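Local structure of MutT/nudix family protein (Streptococcus pneumoniae, 4HFQ) at residues A74-D79 and A94-F99; E115-F120 and N160-D165; A122-L127 and F146-K151; R135-S140 and K184-L189. The protein hydrolyses UDP-linked compounds, among them precursors of peptidoglycan biosynthesis, as a diphosphatase of the Nudix family. One frame throughout, in Å; residues are numbered along the deposited sequence.

Overall arrangement
Three helices (3-23, 27-47 and 52-59) precede the strands; all four contacts lie in the Nudix part of the chain. Contact 1 closes first and shortest, pairing strand 69-78 with strand 93-99 around the intervening strand 81-87. Helix 106-118 follows, and its end opens contact 2, which shuts only at the head of strand 163-170. Contact 3, the antiparallel pairing of strands 120-132 and 143-153, is nested inside that loop. Contact 4 opens between the two strands of contact 3 and closes on helix 184-194, so it crosses both contact 2 and contact 3. Contacts 1 and 3 share a sheet: Trp75 bonds through its backbone to Phe148 and Cys150.

Contact 1 (A74-D79 and A94-F99); sequences AWIVED and ALPGGF
The run into the loop-helix-loop Nudix box, which begins at the glycines after Pro96 and runs through helix 106-118, is tied to the central sheet here, where Leu95 and Pro96 lie against Ala74 and Trp75 of the antiparallel neighbour strand. A single backbone bond crosses, from Ala74 N to Pro96 O at 2.8 Å. The surroundings are buried; Leu95 CB lies 3.4 Å from Ala74 O, and the ring of Pro96 approaches the same oxygen through CD at 3.6 Å. Ala74 CB and Pro96 CB make an apolar contact at 4.3 Å. The indole of Trp75 swings to the helix 184-194 side because its CG is trans to the backbone N (chi1 178°), and there Ile187, Leu190 and Trp191 touch it. Ala74 and Pro96 instead meet helix 106-118, Ala74 through Ile110 and Ile114, Pro96 through Glu117 and Thr118, so the strand pair is sandwiched between helices as in the Nudix alpha/beta/alpha fold. Gly97 and Gly98 carry the chain on with positive phi (148° and 155°). Pro96 has a lighter brush with Ile76, CG to CD1 4.3 Å. Beside them Leu95 CD2 meets the six-membered part of the indole obliquely, 4.0 Å from Trp75 CE3.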
loop_
_atom_site.group_PDB
_atom_site.type_symbol
_atom_site.label_atom_id
_atom_site.label_comp_id
_atom_site.label_asym_id
_atom_site.label_seq_id
_atom_site.Cartn_x
_atom_site.Cartn_y
_atom_site.Cartn_z
ATOM N N ALA A 74 -14.274 -6.536 -6.675
ATOM C CA ALA A 74 -15.454 -7.278 -6.239
ATOM C C ALA A 74 -15.402 -8.721 -6.730
ATOM O O ALA A 74 -15.193 -8.975 -7.910
ATOM C CB ALA A 74 -16.714 -6.612 -6.770
ATOM N N TRP A 75 -15.642 -9.631 -5.794
ATOM C CA TRP A 75 -15.762 -11.060 -6.054
ATOM C C TRP A 75 -17.215 -11.442 -5.904
ATOM O O TRP A 75 -17.747 -11.473 -4.804
ATOM C CB TRP A 75 -14.888 -11.802 -5.068
ATOM C CG TRP A 75 -14.944 -13.294 -5.172
ATOM C CD1 TRP A 75 -15.765 -14.176 -4.476
ATOM C CD2 TRP A 75 -14.096 -14.125 -6.026
ATOM N NE1 TRP A 75 -15.463 -15.474 -4.824
ATOM C CE2 TRP A 75 -14.478 -15.510 -5.758
ATOM C CE3 TRP A 75 -13.084 -13.863 -6.955
ATOM C CZ2 TRP A 75 -13.873 -16.573 -6.411
ATOM C CZ3 TRP A 75 -12.484 -14.948 -7.596
ATOM C CH2 TRP A 75 -12.864 -16.272 -7.312
ATOM N N ILE A 76 -17.858 -11.658 -7.054
ATOM C CA ILE A 76 -19.302 -11.928 -7.139
ATOM C C ILE A 76 -19.471 -13.304 -7.768
ATOM O O ILE A 76 -19.078 -13.517 -8.905
ATOM C CB ILE A 76 -19.964 -10.855 -8.029
ATOM C CG1 ILE A 76 -19.736 -9.446 -7.438
ATOM C CG2 ILE A 76 -21.452 -11.152 -8.224
ATOM C CD1 ILE A 76 -19.755 -8.333 -8.459
ATOM N N VAL A 77 -20.029 -14.232 -6.997
ATOM C CA VAL A 77 -20.234 -15.608 -7.493
ATOM C C VAL A 77 -21.713 -15.914 -7.629
ATOM O O VAL A 77 -22.472 -15.700 -6.687
ATOM C CB VAL A 77 -19.574 -16.657 -6.575
ATOM C CG1 VAL A 77 -19.915 -18.091 -7.007
ATOM C CG2 VAL A 77 -18.060 -16.466 -6.531
ATOM N N GLU A 78 -22.105 -16.389 -8.814
ATOM C CA GLU A 78 -23.483 -16.822 -9.066
ATOM C C GLU A 78 -23.404 -18.138 -9.814
ATOM O O GLU A 78 -22.669 -18.258 -10.789
ATOM C CB GLU A 78 -24.225 -15.783 -9.899
ATOM C CG GLU A 78 -24.451 -14.484 -9.158
ATOM C CD GLU A 78 -25.247 -13.472 -9.939
ATOM O OE1 GLU A 78 -25.814 -13.819 -11.001
ATOM O OE2 GLU A 78 -25.318 -12.319 -9.472
ATOM N N ASP A 79 -24.148 -19.133 -9.325
ATOM C CA ASP A 79 -24.170 -20.461 -9.948
ATOM C C ASP A 79 -22.731 -20.977 -10.092
ATOM O O ASP A 79 -22.349 -21.546 -11.113
ATOM C CB ASP A 79 -24.924 -20.410 -11.296
ATOM C CG ASP A 79 -25.198 -21.790 -11.879
ATOM O OD1 ASP A 79 -25.387 -22.752 -11.104
ATOM O OD2 ASP A 79 -25.217 -21.904 -13.123
ATOM N N ALA A 94 -11.373 -8.584 -16.063
ATOM C CA ALA A 94 -10.962 -8.460 -14.648
ATOM C C ALA A 94 -12.174 -8.457 -13.744
ATOM O O ALA A 94 -13.307 -8.294 -14.196
ATOM C CB ALA A 94 -10.145 -7.187 -14.421
ATOM N N LEU A 95 -11.934 -8.600 -12.436
ATOM C CA LEU A 95 -13.012 -8.413 -11.458
ATOM C C LEU A 95 -13.423 -6.942 -11.489
ATOM O O LEU A 95 -12.555 -6.068 -11.688
ATOM C CB LEU A 95 -12.536 -8.745 -10.036
ATOM C CG LEU A 95 -11.983 -10.143 -9.767
ATOM C CD1 LEU A 95 -11.383 -10.216 -8.373
ATOM C CD2 LEU A 95 -13.092 -11.180 -9.881
ATOM N N PRO A 96 -14.721 -6.635 -11.298
ATOM C CA PRO A 96 -15.129 -5.231 -11.212
ATOM C C PRO A 96 -14.352 -4.510 -10.108
ATOM O O PRO A 96 -13.998 -5.114 -9.103
ATOM C CB PRO A 96 -16.624 -5.307 -10.859
ATOM C CG PRO A 96 -17.053 -6.647 -11.385
ATOM C CD PRO A 96 -15.869 -7.550 -11.145
ATOM N N GLY A 97 -14.084 -3.231 -10.326
ATOM C CA GLY A 97 -13.378 -2.403 -9.337
ATOM C C GLY A 97 -12.536 -1.344 -10.003
ATOM O O GLY A 97 -12.816 -0.908 -11.132
ATOM N N GLY A 98 -11.496 -0.916 -9.300
ATOM C CA GLY A 98 -10.666 0.195 -9.761
ATOM C C GLY A 98 -10.004 0.845 -8.571
ATOM O O GLY A 98 -10.048 0.343 -7.474
ATOM N N PHE A 99 -9.360 1.978 -8.794
ATOM C CA PHE A 99 -8.690 2.639 -7.686
ATOM C C PHE A 99 -9.713 3.155 -6.673
ATOM O O PHE A 99 -10.869 3.456 -7.015
ATOM C CB PHE A 99 -7.698 3.719 -8.182
ATOM C CG PHE A 99 -8.348 4.961 -8.703
ATOM C CD1 PHE A 99 -8.684 5.995 -7.836
ATOM C CD2 PHE A 99 -8.596 5.123 -10.068
ATOM C CE1 PHE A 99 -9.279 7.157 -8.311
ATOM C CE2 PHE A 99 -9.201 6.290 -10.551
ATOM C CZ PHE A 99 -9.549 7.302 -9.664
#

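Contact 2 (E115-F120 and N160-D165); sequences EEETGF and NQEIAD
Two carboxylates approach within 3.1 Å (Glu117 OE2 to Glu162 OE2), their planes nearly perpendicular at 77°. Both atoms are acceptors, so this is not a hydrogen bond. Glu116 and Glu117 occupy the positions of the Nudix box whose glutamates usually bind divalent metal in relatives. A sulfate about 3 Å from the Glu117 side chain probably comes from the crystallisation liquor, though it may mark a pocket. Glu162 reaches over as an extended chain, its OE1 3.4 Å from Glu117 CG. A water joins Glu162 OE1 to Glu116 OE1, and a second one donates to Glu162 OE1 and to Glu116 O. Asn160 ND2 makes a weak bond to Glu116 O (3.0 Å, 130°), while Asn160 OD1 accepts from opposite faces of its plane: an Asx turn through Glu162 N, widened to an Asx motif by Ile163 N, which helps to hold the loop. Ile163 CG1 packs on Glu117 CB, 3.7 Å away. Glu117 OE1 is held by Gly97 N, and Glu116 OE2 by Lys112. The contact thus lays the end of helix 106-118 against the start of strand 163-170, which turns a corner at Ala164 and bulges opposite Arg86 of strand 81-87.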
loop_
_atom_site.group_PDB
_atom_site.type_symbol
_atom_site.label_atom_id
_atom_site.label_comp_id
_atom_site.label_asym_id
_atom_site.label_seq_id
_atom_site.Cartn_x
_atom_site.Cartn_y
_atom_site.Cartn_z
ATOM N N GLU A 115 -21.656 -0.537 -9.057
ATOM C CA GLU A 115 -22.856 0.031 -9.688
ATOM C C GLU A 115 -22.508 0.686 -11.021
ATOM O O GLU A 115 -23.219 0.501 -12.019
ATOM C CB GLU A 115 -23.566 1.028 -8.768
ATOM C CG GLU A 115 -24.941 1.451 -9.298
ATOM C CD GLU A 115 -25.774 2.213 -8.283
ATOM O OE1 GLU A 115 -25.304 2.441 -7.160
ATOM O OE2 GLU A 115 -26.912 2.606 -8.612
ATOM N N GLU A 116 -21.419 1.446 -11.051
ATOM C CA GLU A 116 -21.009 2.170 -12.251
ATOM C C GLU A 116 -20.636 1.242 -13.390
ATOM O O GLU A 116 -20.942 1.520 -14.553
ATOM C CB GLU A 116 -19.845 3.122 -11.937
ATOM C CG GLU A 116 -20.248 4.299 -11.066
ATOM C CD GLU A 116 -19.078 5.149 -10.595
ATOM O OE1 GLU A 116 -17.915 4.701 -10.636
ATOM O OE2 GLU A 116 -19.343 6.287 -10.171
ATOM N N GLU A 117 -19.996 0.126 -13.066
ATOM C CA GLU A 117 -19.487 -0.796 -14.066
ATOM C C GLU A 117 -20.511 -1.863 -14.448
ATOM O O GLU A 117 -20.674 -2.162 -15.638
ATOM C CB GLU A 117 -18.212 -1.470 -13.545
ATOM C CG GLU A 117 -17.039 -0.507 -13.471
ATOM C CD GLU A 117 -15.853 -1.050 -12.719
ATOM O OE1 GLU A 117 -15.709 -2.280 -12.570
ATOM O OE2 GLU A 117 -15.049 -0.189 -12.273
ATOM N N THR A 118 -21.185 -2.448 -13.461
ATOM C CA THR A 118 -22.052 -3.601 -13.733
ATOM C C THR A 118 -23.523 -3.238 -13.900
ATOM O O THR A 118 -24.287 -4.043 -14.459
ATOM C CB THR A 118 -21.986 -4.672 -12.643
ATOM O OG1 THR A 118 -22.667 -4.206 -11.479
ATOM C CG2 THR A 118 -20.536 -5.044 -12.282
ATOM N N GLY A 119 -23.928 -2.078 -13.389
ATOM C CA GLY A 119 -25.325 -1.644 -13.432
ATOM C C GLY A 119 -26.131 -2.137 -12.245
ATOM O O GLY A 119 -27.353 -1.945 -12.204
ATOM N N PHE A 120 -25.468 -2.779 -11.284
ATOM C CA PHE A 120 -26.160 -3.356 -10.132
ATOM C C PHE A 120 -25.828 -2.720 -8.791
ATOM O O PHE A 120 -24.671 -2.366 -8.518
ATOM C CB PHE A 120 -25.857 -4.841 -10.030
ATOM C CG PHE A 120 -26.542 -5.667 -11.078
ATOM C CD1 PHE A 120 -25.976 -5.826 -12.333
ATOM C CD2 PHE A 120 -27.756 -6.287 -10.803
ATOM C CE1 PHE A 120 -26.609 -6.583 -13.306
ATOM C CE2 PHE A 120 -28.396 -7.052 -11.775
ATOM C CZ PHE A 120 -27.817 -7.199 -13.023
ATOM N N ASN A 160 -21.542 0.491 -21.349
ATOM C CA ASN A 160 -21.378 1.929 -21.164
ATOM C C ASN A 160 -19.989 2.399 -21.596
ATOM O O ASN A 160 -19.225 1.623 -22.182
ATOM C CB ASN A 160 -21.735 2.363 -19.722
ATOM C CG ASN A 160 -20.854 1.719 -18.659
ATOM O OD1 ASN A 160 -19.653 1.533 -18.842
ATOM N ND2 ASN A 160 -21.459 1.413 -17.514
ATOM N N GLN A 161 -19.655 3.655 -21.312
ATOM C CA GLN A 161 -18.407 4.227 -21.806
ATOM C C GLN A 161 -17.178 3.554 -21.183
ATOM O O GLN A 161 -16.091 3.541 -21.770
ATOM C CB GLN A 161 -18.398 5.752 -21.633
ATOM C CG GLN A 161 -19.141 6.469 -22.759
ATOM C CD GLN A 161 -19.694 7.836 -22.377
ATOM O OE1 GLN A 161 -19.364 8.397 -21.328
ATOM N NE2 GLN A 161 -20.547 8.381 -23.242
ATOM N N GLU A 162 -17.373 2.959 -20.010
ATOM C CA GLU A 162 -16.297 2.269 -19.308
ATOM C C GLU A 162 -16.209 0.770 -19.631
ATOM O O GLU A 162 -15.111 0.251 -19.828
ATOM C CB GLU A 162 -16.436 2.481 -17.797
ATOM C CG GLU A 162 -15.310 1.840 -17.008
ATOM C CD GLU A 162 -15.451 1.938 -15.497
ATOM O OE1 GLU A 162 -16.454 2.493 -14.969
ATOM O OE2 GLU A 162 -14.519 1.441 -14.833
ATOM N N ILE A 163 -17.359 0.099 -19.659
ATOM C CA ILE A 163 -17.413 -1.364 -19.716
ATOM C C ILE A 163 -18.118 -1.863 -20.982
ATOM O O ILE A 163 -19.271 -1.496 -21.251
ATOM C CB ILE A 163 -18.114 -1.953 -18.462
ATOM C CG1 ILE A 163 -17.417 -1.498 -17.165
ATOM C CG2 ILE A 163 -18.240 -3.473 -18.548
ATOM C CD1 ILE A 163 -15.997 -1.997 -16.965
ATOM N N ALA A 164 -17.405 -2.701 -21.738
ATOM C CA ALA A 164 -17.940 -3.305 -22.972
ATOM C C ALA A 164 -18.805 -4.528 -22.709
ATOM O O ALA A 164 -19.793 -4.752 -23.406
ATOM C CB ALA A 164 -16.805 -3.677 -23.911
ATOM N N ASP A 165 -18.440 -5.342 -21.726
ATOM C CA ASP A 165 -19.138 -6.606 -21.506
ATOM C C ASP A 165 -18.981 -7.078 -20.074
ATOM O O ASP A 165 -18.035 -6.689 -19.375
ATOM C CB ASP A 165 -18.632 -7.677 -22.495
ATOM C CG ASP A 165 -19.647 -8.803 -22.743
ATOM O OD1 ASP A 165 -20.800 -8.725 -22.284
ATOM O OD2 ASP A 165 -19.254 -9.790 -23.406
HETATM O O HOH W 1 -16.279 2.847 -12.051
HETATM O O HOH W 2 -18.881 3.639 -15.479
#

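Contact 3 (A122-L127 and F146-K151); sequences AKVERL and FVFGCK
Leu127 sets its CD1 over one face of the Phe148 ring, 4.1 Å from the centroid and 20° off the normal, while the same methyl lies at the edge of the Phe146 ring, 3.9 Å from CD2. The Leu127 CG is anti to N (chi1 177°), which brings CD1 into the corner formed by the face of Phe148 and the edge of Phe146. Val124 CG1 meets Phe148 obliquely at CD1, 3.8 Å away, and its other methyl, CG2, rests on Cys150 SG. Val124, Leu127, Phe148 and Cys150 share one face of the antiparallel pair, covered in part by Ile110 and Leu111 of helix 106-118; Lys123, Arg126 and Lys151 point to the other. Lys123 and Lys151 exchange two backbone bonds, N to O each way, and Gly149 N donates to Arg126 O. Glu125 and Arg126 both face Gly149, a classic beta bulge: Glu125 N bonds Gly149 O at 2.8 Å, Arg126 N only weakly at 3.3 Å. Glu125 OE2 lies 3.7 Å from Lys151 CB but stays 5.7 Å from Lys151 NZ. Phe146 also meets Phe146 of the second subunit. Backbone bonds and oily contacts thus hold the pairing; the Glu125-Lys151 attraction is probably modest, and Arg126 NH1 bonds instead to Val193 O.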
loop_
_atom_site.group_PDB
_atom_site.type_symbol
_atom_site.label_atom_id
_atom_site.label_comp_id
_atom_site.label_asym_id
_atom_site.label_seq_id
_atom_site.Cartn_x
_atom_site.Cartn_y
_atom_site.Cartn_z
ATOM N N ALA A 122 -25.390 -3.533 -4.829
ATOM C CA ALA A 122 -24.745 -4.705 -4.258
ATOM C C ALA A 122 -24.609 -4.591 -2.751
ATOM O O ALA A 122 -24.880 -3.542 -2.176
ATOM C CB ALA A 122 -23.359 -4.903 -4.882
ATOM N N LYS A 123 -24.185 -5.691 -2.134
ATOM C CA LYS A 123 -23.904 -5.793 -0.713
ATOM C C LYS A 123 -22.465 -6.295 -0.605
ATOM O O LYS A 123 -22.074 -7.170 -1.376
ATOM C CB LYS A 123 -24.858 -6.815 -0.080
ATOM C CG LYS A 123 -24.475 -7.297 1.307
ATOM C CD LYS A 123 -25.426 -8.380 1.797
ATOM C CE LYS A 123 -24.823 -9.150 2.963
ATOM N NZ LYS A 123 -24.320 -8.258 4.043
ATOM N N VAL A 124 -21.690 -5.727 0.320
ATOM C CA VAL A 124 -20.386 -6.292 0.700
ATOM C C VAL A 124 -20.617 -7.308 1.800
ATOM O O VAL A 124 -21.157 -6.981 2.859
ATOM C CB VAL A 124 -19.387 -5.217 1.188
ATOM C CG1 VAL A 124 -18.117 -5.872 1.735
ATOM C CG2 VAL A 124 -19.092 -4.239 0.059
ATOM N N GLU A 125 -20.185 -8.539 1.545
ATOM C CA GLU A 125 -20.326 -9.625 2.506
ATOM C C GLU A 125 -19.093 -9.826 3.389
ATOM O O GLU A 125 -19.230 -10.090 4.578
ATOM C CB GLU A 125 -20.695 -10.927 1.784
ATOM C CG GLU A 125 -22.007 -10.819 1.009
ATOM C CD GLU A 125 -22.342 -12.062 0.192
ATOM O OE1 GLU A 125 -21.510 -12.492 -0.638
ATOM O OE2 GLU A 125 -23.476 -12.590 0.348
ATOM N N ARG A 126 -17.894 -9.722 2.810
ATOM C CA ARG A 126 -16.660 -9.891 3.590
ATOM C C ARG A 126 -15.479 -9.437 2.757
ATOM O O ARG A 126 -15.591 -9.259 1.546
ATOM C CB ARG A 126 -16.473 -11.352 4.043
ATOM C CG ARG A 126 -16.279 -12.327 2.891
ATOM C CD ARG A 126 -16.130 -13.776 3.355
ATOM N NE ARG A 126 -14.828 -14.016 3.978
ATOM C CZ ARG A 126 -14.156 -15.168 3.906
ATOM N NH1 ARG A 126 -14.636 -16.188 3.204
ATOM N NH2 ARG A 126 -12.991 -15.281 4.520
ATOM N N LEU A 127 -14.347 -9.250 3.419
ATOM C CA LEU A 127 -13.086 -9.017 2.730
ATOM C C LEU A 127 -12.407 -10.374 2.548
ATOM O O LEU A 127 -12.180 -11.088 3.540
ATOM C CB LEU A 127 -12.204 -8.067 3.544
ATOM C CG LEU A 127 -10.796 -7.763 3.019
ATOM C CD1 LEU A 127 -10.866 -7.076 1.668
ATOM C CD2 LEU A 127 -10.080 -6.885 4.035
ATOM N N PHE A 146 -7.629 -4.660 -2.367
ATOM C CA PHE A 146 -8.690 -5.249 -1.525
ATOM C C PHE A 146 -9.630 -6.003 -2.452
ATOM O O PHE A 146 -10.098 -5.443 -3.444
ATOM C CB PHE A 146 -9.516 -4.145 -0.867
ATOM C CG PHE A 146 -8.791 -3.341 0.170
ATOM C CD1 PHE A 146 -8.004 -2.266 -0.196
ATOM C CD2 PHE A 146 -8.932 -3.639 1.525
ATOM C CE1 PHE A 146 -7.352 -1.493 0.756
ATOM C CE2 PHE A 146 -8.276 -2.878 2.489
ATOM C CZ PHE A 146 -7.466 -1.824 2.103
ATOM N N VAL A 147 -9.924 -7.253 -2.124
ATOM C CA VAL A 147 -10.936 -8.003 -2.871
ATOM C C VAL A 147 -12.057 -8.368 -1.912
ATOM O O VAL A 147 -11.850 -9.148 -0.971
ATOM C CB VAL A 147 -10.368 -9.269 -3.530
ATOM C CG1 VAL A 147 -11.450 -9.892 -4.394
ATOM C CG2 VAL A 147 -9.127 -8.937 -4.359
ATOM N N PHE A 148 -13.225 -7.764 -2.144
ATOM C CA PHE A 148 -14.396 -7.947 -1.308
ATOM C C PHE A 148 -15.336 -8.965 -1.924
ATOM O O PHE A 148 -15.653 -8.886 -3.111
ATOM C CB PHE A 148 -15.164 -6.631 -1.177
ATOM C CG PHE A 148 -14.411 -5.550 -0.444
ATOM C CD1 PHE A 148 -14.429 -5.496 0.945
ATOM C CD2 PHE A 148 -13.714 -4.576 -1.149
ATOM C CE1 PHE A 148 -13.753 -4.481 1.627
ATOM C CE2 PHE A 148 -13.050 -3.554 -0.477
ATOM C CZ PHE A 148 -13.069 -3.516 0.905
ATOM N N GLY A 149 -15.778 -9.926 -1.123
ATOM C CA GLY A 149 -16.881 -10.799 -1.560
ATOM C C GLY A 149 -18.179 -10.020 -1.496
ATOM O O GLY A 149 -18.511 -9.478 -0.428
ATOM N N CYS A 150 -18.890 -9.947 -2.624
ATOM C CA CYS A 150 -20.109 -9.134 -2.746
ATOM C C CYS A 150 -21.241 -9.912 -3.387
ATOM O O CYS A 150 -21.016 -10.856 -4.131
ATOM C CB CYS A 150 -19.872 -7.859 -3.568
ATOM S SG CYS A 150 -18.537 -6.802 -3.000
ATOM N N LYS A 151 -22.457 -9.487 -3.073
ATOM C CA LYS A 151 -23.660 -10.054 -3.674
ATOM C C LYS A 151 -24.388 -8.950 -4.430
ATOM O O LYS A 151 -24.545 -7.842 -3.910
ATOM C CB LYS A 151 -24.538 -10.642 -2.572
ATOM C CG LYS A 151 -25.916 -11.105 -3.033
ATOM C CD LYS A 151 -26.731 -11.643 -1.871
ATOM C CE LYS A 151 -28.147 -11.967 -2.332
ATOM N NZ LYS A 151 -28.918 -12.785 -1.352
#

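Contact 4 (R135-S140 and K184-L189); sequences RFQLQS and KEQIEL
Gln137 and Gln186 bond to each other twice, amide to amide: Gln186 NE2 donates to Gln137 OE1 at 2.8 Å, and Gln137 NE2 returns a bond to Gln186 OE1 at 2.9 Å. The amide planes are 45° apart, and each donor is tilted out of the other's carbonyl plane. Gln137 is brought round by a sharp bend at its second torsion (chi2 -110°). Both groups have further partners. Gln137 NE2 also donates to Glu179 O, and Gln186 OE1 takes Thr183 N, just ahead of helix 184-194. Two residues further on, Gln139 NE2 donates to Gln137 O (3.0 Å, nearly straight at 164°) and to Lys180 O, tying the loop after helix 133-136 to the stretch before helix 184-194. Phe136 crosses Gln186 obliquely, and Gln186 CG makes a CH-pi contact over one ring face, 4.1 Å from the centroid, with Arg135 CG over the opposite face. Glu185 OE1 approaches the ring at its edge, 3.7 Å from CE1, and Leu189 CD2 touches CZ. Both glutamines are buried, and every polar atom of the Gln137 amide is engaged, so the reciprocal pair lets two uncharged side chains satisfy each other inside the fold, each held against rotation.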
loop_
_atom_site.group_PDB
_atom_site.type_symbol
_atom_site.label_atom_id
_atom_site.label_comp_id
_atom_site.label_asym_id
_atom_site.label_seq_id
_atom_site.Cartn_x
_atom_site.Cartn_y
_atom_site.Cartn_z
ATOM N N ARG A 135 3.852 -8.178 -5.540
ATOM C CA ARG A 135 4.009 -9.637 -5.567
ATOM C C ARG A 135 3.377 -10.277 -6.797
ATOM O O ARG A 135 4.009 -11.115 -7.455
ATOM C CB ARG A 135 3.426 -10.253 -4.289
ATOM C CG ARG A 135 3.417 -11.786 -4.280
ATOM C CD ARG A 135 3.011 -12.317 -2.911
ATOM N NE ARG A 135 3.987 -11.980 -1.880
ATOM C CZ ARG A 135 5.051 -12.718 -1.586
ATOM N NH1 ARG A 135 5.281 -13.851 -2.237
ATOM N NH2 ARG A 135 5.904 -12.324 -0.654
ATOM N N PHE A 136 2.155 -9.881 -7.122
ATOM C CA PHE A 136 1.361 -10.620 -8.118
ATOM C C PHE A 136 1.334 -10.006 -9.499
ATOM O O PHE A 136 1.087 -10.713 -10.471
ATOM C CB PHE A 136 -0.078 -10.783 -7.633
ATOM C CG PHE A 136 -0.216 -11.752 -6.508
ATOM C CD1 PHE A 136 -0.339 -13.124 -6.764
ATOM C CD2 PHE A 136 -0.214 -11.310 -5.189
ATOM C CE1 PHE A 136 -0.459 -14.022 -5.718
ATOM C CE2 PHE A 136 -0.319 -12.208 -4.148
ATOM C CZ PHE A 136 -0.453 -13.568 -4.403
ATOM N N GLN A 137 1.504 -8.698 -9.600
ATOM C CA GLN A 137 1.397 -8.010 -10.869
ATOM C C GLN A 137 2.169 -6.696 -10.785
ATOM O O GLN A 137 1.608 -5.593 -10.869
ATOM C CB GLN A 137 -0.074 -7.779 -11.233
ATOM C CG GLN A 137 -0.921 -7.007 -10.195
ATOM C CD GLN A 137 -1.972 -7.850 -9.474
ATOM O OE1 GLN A 137 -2.020 -7.884 -8.244
ATOM N NE2 GLN A 137 -2.849 -8.506 -10.240
ATOM N N LEU A 138 3.485 -6.845 -10.676
ATOM C CA LEU A 138 4.353 -5.705 -10.486
ATOM C C LEU A 138 4.113 -4.640 -11.548
ATOM O O LEU A 138 3.950 -4.937 -12.745
ATOM C CB LEU A 138 5.809 -6.149 -10.496
ATOM C CG LEU A 138 6.847 -5.032 -10.286
ATOM C CD1 LEU A 138 6.747 -4.375 -8.915
ATOM C CD2 LEU A 138 8.250 -5.591 -10.504
ATOM N N GLN A 139 4.075 -3.388 -11.111
ATOM C CA GLN A 139 3.807 -2.258 -11.994
ATOM C C GLN A 139 4.376 -0.986 -11.352
ATOM O O GLN A 139 4.850 -1.022 -10.204
ATOM C CB GLN A 139 2.313 -2.153 -12.319
ATOM C CG GLN A 139 1.435 -2.166 -11.070
ATOM C CD GLN A 139 -0.021 -2.336 -11.405
ATOM O OE1 GLN A 139 -0.703 -1.383 -11.744
ATOM N NE2 GLN A 139 -0.505 -3.582 -11.313
ATOM N N SER A 140 4.318 0.130 -12.074
ATOM C CA SER A 140 5.023 1.340 -11.624
ATOM C C SER A 140 4.581 1.768 -10.225
ATOM O O SER A 140 5.434 2.155 -9.401
ATOM C CB SER A 140 4.870 2.470 -12.632
ATOM O OG SER A 140 3.524 2.785 -12.867
ATOM N N LYS A 184 -4.748 -15.160 -12.706
ATOM C CA LYS A 184 -5.354 -16.468 -12.500
ATOM C C LYS A 184 -5.021 -17.024 -11.117
ATOM O O LYS A 184 -5.883 -17.601 -10.431
ATOM C CB LYS A 184 -4.897 -17.428 -13.604
ATOM C CG LYS A 184 -5.490 -18.822 -13.474
ATOM C CD LYS A 184 -5.183 -19.657 -14.715
ATOM C CE LYS A 184 -5.668 -21.079 -14.538
ATOM N NZ LYS A 184 -5.584 -21.785 -15.849
ATOM N N GLU A 185 -3.776 -16.832 -10.689
ATOM C CA GLU A 185 -3.384 -17.289 -9.381
ATOM C C GLU A 185 -4.222 -16.613 -8.288
ATOM O O GLU A 185 -4.645 -17.263 -7.339
ATOM C CB GLU A 185 -1.897 -17.028 -9.141
ATOM C CG GLU A 185 -1.426 -17.600 -7.827
ATOM C CD GLU A 185 0.017 -17.289 -7.501
ATOM O OE1 GLU A 185 0.667 -16.509 -8.230
ATOM O OE2 GLU A 185 0.502 -17.832 -6.484
ATOM N N GLN A 186 -4.456 -15.311 -8.425
ATOM C CA GLN A 186 -5.267 -14.620 -7.440
ATOM C C GLN A 186 -6.697 -15.155 -7.451
ATOM O O GLN A 186 -7.262 -15.366 -6.379
ATOM C CB GLN A 186 -5.251 -13.116 -7.706
ATOM C CG GLN A 186 -3.936 -12.435 -7.326
ATOM C CD GLN A 186 -3.835 -11.007 -7.811
ATOM O OE1 GLN A 186 -4.318 -10.649 -8.883
ATOM N NE2 GLN A 186 -3.207 -10.140 -6.974
ATOM N N ILE A 187 -7.265 -15.358 -8.652
ATOM C CA ILE A 187 -8.626 -15.887 -8.758
ATOM C C ILE A 187 -8.722 -17.257 -8.085
ATOM O O ILE A 187 -9.683 -17.546 -7.373
ATOM C CB ILE A 187 -9.108 -15.909 -10.219
ATOM C CG1 ILE A 187 -9.350 -14.457 -10.666
ATOM C CG2 ILE A 187 -10.384 -16.747 -10.358
ATOM C CD1 ILE A 187 -9.635 -14.272 -12.135
ATOM N N GLU A 188 -7.702 -18.089 -8.281
ATOM C CA GLU A 188 -7.704 -19.409 -7.660
ATOM C C GLU A 188 -7.617 -19.341 -6.134
ATOM O O GLU A 188 -8.323 -20.082 -5.437
ATOM C CB GLU A 188 -6.619 -20.294 -8.280
ATOM C CG GLU A 188 -6.984 -20.689 -9.716
ATOM C CD GLU A 188 -5.906 -21.454 -10.468
ATOM O OE1 GLU A 188 -4.748 -21.476 -10.023
ATOM O OE2 GLU A 188 -6.238 -22.034 -11.532
ATOM N N LEU A 189 -6.761 -18.460 -5.624
ATOM C CA LEU A 189 -6.662 -18.196 -4.187
ATOM C C LEU A 189 -7.995 -17.723 -3.621
ATOM O O LEU A 189 -8.461 -18.205 -2.587
ATOM C CB LEU A 189 -5.614 -17.107 -3.937
ATOM C CG LEU A 189 -4.363 -17.331 -3.087
ATOM C CD1 LEU A 189 -3.676 -18.661 -3.330
ATOM C CD2 LEU A 189 -3.399 -16.190 -3.337
#